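Putative outer membrane lipoprotein (Salmonella typhimurium LT2, PDB 2RD1) is of unknown function but is probably tethered to the outer membrane by a lipid anchor, as a small all-beta protein of the DUF903 family. Local coordinates at residues Ser31-Asp34 with Asn38-Glu41. Numbering follows the deposited sequence.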
ATOM      1  N   SER A  31      -2.227   7.625  -1.528  1.00 35.71           N
ATOM      2  CA  SER A  31      -3.394   7.078  -2.188  1.00 33.65           C
ATOM      3  C   SER A  31      -3.057   5.726  -2.794  1.00 32.06           C
ATOM      4  O   SER A  31      -1.947   5.519  -3.292  1.00 29.70           O
ATOM      5  CB  SER A  31      -3.860   8.026  -3.284  1.00 47.35           C
ATOM      6  OG  SER A  31      -2.891   8.095  -4.317  1.00 50.44           O
ATOM      7  N   TYR A  32      -4.016   4.805  -2.733  1.00 34.91           N
ATOM      8  CA  TYR A  32      -3.844   3.471  -3.297  1.00 35.28           C
ATOM      9  C   TYR A  32      -5.173   2.967  -3.836  1.00 35.32           C
ATOM     10  O   TYR A  32      -6.213   3.579  -3.603  1.00 35.96           O
ATOM     11  CB  TYR A  32      -3.337   2.484  -2.241  1.00 32.45           C
ATOM     12  CG  TYR A  32      -4.311   2.223  -1.114  1.00 29.68           C
ATOM     13  CD1 TYR A  32      -4.450   3.124  -0.060  1.00 31.00           C
ATOM     14  CD2 TYR A  32      -5.094   1.077  -1.101  1.00 27.72           C
ATOM     15  CE1 TYR A  32      -5.351   2.882   0.987  1.00 30.56           C
ATOM     16  CE2 TYR A  32      -5.995   0.826  -0.068  1.00 29.02           C
ATOM     17  CZ  TYR A  32      -6.116   1.730   0.974  1.00 30.57           C
ATOM     18  OH  TYR A  32      -6.983   1.467   2.009  1.00 32.31           O
ATOM     19  N   THR A  33      -5.126   1.842  -4.543  1.00 43.59           N
ATOM     20  CA  THR A  33      -6.314   1.215  -5.116  1.00 44.83           C
ATOM     21  C   THR A  33      -6.447  -0.176  -4.516  1.00 46.32           C
ATOM     22  O   THR A  33      -5.573  -1.018  -4.723  1.00 48.42           O
ATOM     23  CB  THR A  33      -6.184   1.048  -6.641  1.00 34.51           C
ATOM     24  OG1 THR A  33      -5.821   2.296  -7.238  1.00 33.73           O
ATOM     25  CG2 THR A  33      -7.499   0.577  -7.231  1.00 34.72           C
ATOM     26  N   ASP A  34      -7.525  -0.429  -3.780  1.00 28.17           N
ATOM     27  CA  ASP A  34      -7.695  -1.744  -3.176  1.00 28.78           C
ATOM     28  C   ASP A  34      -7.962  -2.828  -4.218  1.00 29.43           C
ATOM     29  O   ASP A  34      -7.929  -2.563  -5.421  1.00 28.96           O
ATOM     30  CB  ASP A  34      -8.819  -1.723  -2.134  1.00 51.34           C
ATOM     31  CG  ASP A  34     -10.154  -1.270  -2.705  1.00 51.85           C
ATOM     32  OD1 ASP A  34     -10.544  -1.750  -3.788  1.00 50.63           O
ATOM     33  OD2 ASP A  34     -10.820  -0.442  -2.051  1.00 54.34           O
ATOM     34  N   ASN A  38     -11.424   0.020  -6.090  1.00 44.51           N
ATOM     35  CA  ASN A  38     -11.786   1.239  -5.376  1.00 46.00           C
ATOM     36  C   ASN A  38     -10.514   1.986  -5.037  1.00 46.23           C
ATOM     37  O   ASN A  38      -9.487   1.374  -4.745  1.00 47.66           O
ATOM     38  CB  ASN A  38     -12.531   0.919  -4.080  1.00 64.58           C
ATOM     39  CG  ASN A  38     -13.852   0.240  -4.323  1.00 65.35           C
ATOM     40  OD1 ASN A  38     -14.703   0.761  -5.041  1.00 66.89           O
ATOM     41  ND2 ASN A  38     -14.040  -0.927  -3.717  1.00 66.21           N
ATOM     42  N   GLN A  39     -10.580   3.308  -5.066  1.00 42.84           N
ATOM     43  CA  GLN A  39      -9.413   4.108  -4.755  1.00 43.71           C
ATOM     44  C   GLN A  39      -9.544   4.708  -3.363  1.00 43.45           C
ATOM     45  O   GLN A  39     -10.589   5.261  -3.007  1.00 43.35           O
ATOM     46  CB  GLN A  39      -9.243   5.187  -5.823  1.00 74.94           C
ATOM     47  CG  GLN A  39      -9.385   4.614  -7.233  1.00 78.85           C
ATOM     48  CD  GLN A  39      -8.681   5.438  -8.296  1.00 82.03           C
ATOM     49  OE1 GLN A  39      -8.885   6.650  -8.392  1.00 83.91           O
ATOM     50  NE2 GLN A  39      -7.855   4.778  -9.111  1.00 80.31           N
ATOM     51  N   ARG A  40      -8.484   4.576  -2.571  1.00 38.31           N
ATOM     52  CA  ARG A  40      -8.484   5.089  -1.209  1.00 37.41           C
ATOM     53  C   ARG A  40      -7.284   5.993  -0.980  1.00 37.10           C
ATOM     54  O   ARG A  40      -6.471   6.220  -1.875  1.00 36.99           O
ATOM     55  CB  ARG A  40      -8.411   3.941  -0.202  1.00 50.46           C
ATOM     56  CG  ARG A  40      -9.235   2.712  -0.534  1.00 51.94           C
ATOM     57  CD  ARG A  40     -10.704   2.889  -0.218  1.00 53.36           C
ATOM     58  NE  ARG A  40     -11.414   1.621  -0.343  1.00 54.71           N
ATOM     59  CZ  ARG A  40     -12.728   1.477  -0.206  1.00 55.58           C
ATOM     60  NH1 ARG A  40     -13.493   2.529   0.061  1.00 55.82           N
ATOM     61  NH2 ARG A  40     -13.278   0.275  -0.339  1.00 55.06           N
ATOM     62  N   GLU A  41      -7.187   6.506   0.239  1.00 45.05           N
ATOM     63  CA  GLU A  41      -6.082   7.362   0.631  1.00 45.88           C
ATOM     64  C   GLU A  41      -5.901   7.127   2.123  1.00 44.60           C
ATOM     65  O   GLU A  41      -6.870   6.857   2.831  1.00 45.71           O
ATOM     66  CB  GLU A  41      -6.404   8.835   0.344  1.00 87.21           C
ATOM     67  CG  GLU A  41      -5.172   9.706   0.076  1.00 90.49           C
ATOM     68  CD  GLU A  41      -5.526  11.104  -0.429  1.00 94.92           C
ATOM     69  OE1 GLU A  41      -6.205  11.847   0.312  1.00 97.04           O
ATOM     70  OE2 GLU A  41      -5.124  11.462  -1.564  1.00 95.23           O
TER
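A chi1 of 65° sets Y32 CG between its backbone N and carbonyl carbon, which lays the ring over the R40 side chain, while R40 bends at chi2 (-78°) and sends its guanidinium toward D34. The ring therefore lies against the aliphatic start of the arginine: R40 CB sits over one face, 3.8 Å from the ring centroid, a CH-pi contact, and R40 CG comes 3.6 Å from Y32 OH. Tyrosine suits this place because its flat ring can rest on methylenes; arginine suits it because one side chain offers both a greasy stem and a charged head. That head forms a salt bridge, R40 NE to D34 OD2 at 2.7 Å, with the nitrogen nearly in line with the carboxylate C-O bond, though the oxygen is tilted 28° out of the guanidinium plane and the bond is bent; NH2 adds a weak bond to the same oxygen. D34 OD1 serves the turn instead, accepting the backbone N-H of E36, so the short acid ties both the turn and the neighbouring strand. Beneath the side chains, Y32 and R40 are a hydrogen-bonded antiparallel pair, R40 N to Y32 O at 2.7 Å and nearly straight, Y32 N to R40 O at 3.0 Å. One further bond, D34 N to N38 O at 2.8 Å, closes the hairpin's end. On the other face T33 and Q39 run alongside each other. Strand 29-33 lies in the middle of its three-stranded sheet, between 22-24 and 39-43, and Y32 also packs on I15 and T17 of strand 14-18, which belongs to the second sheet.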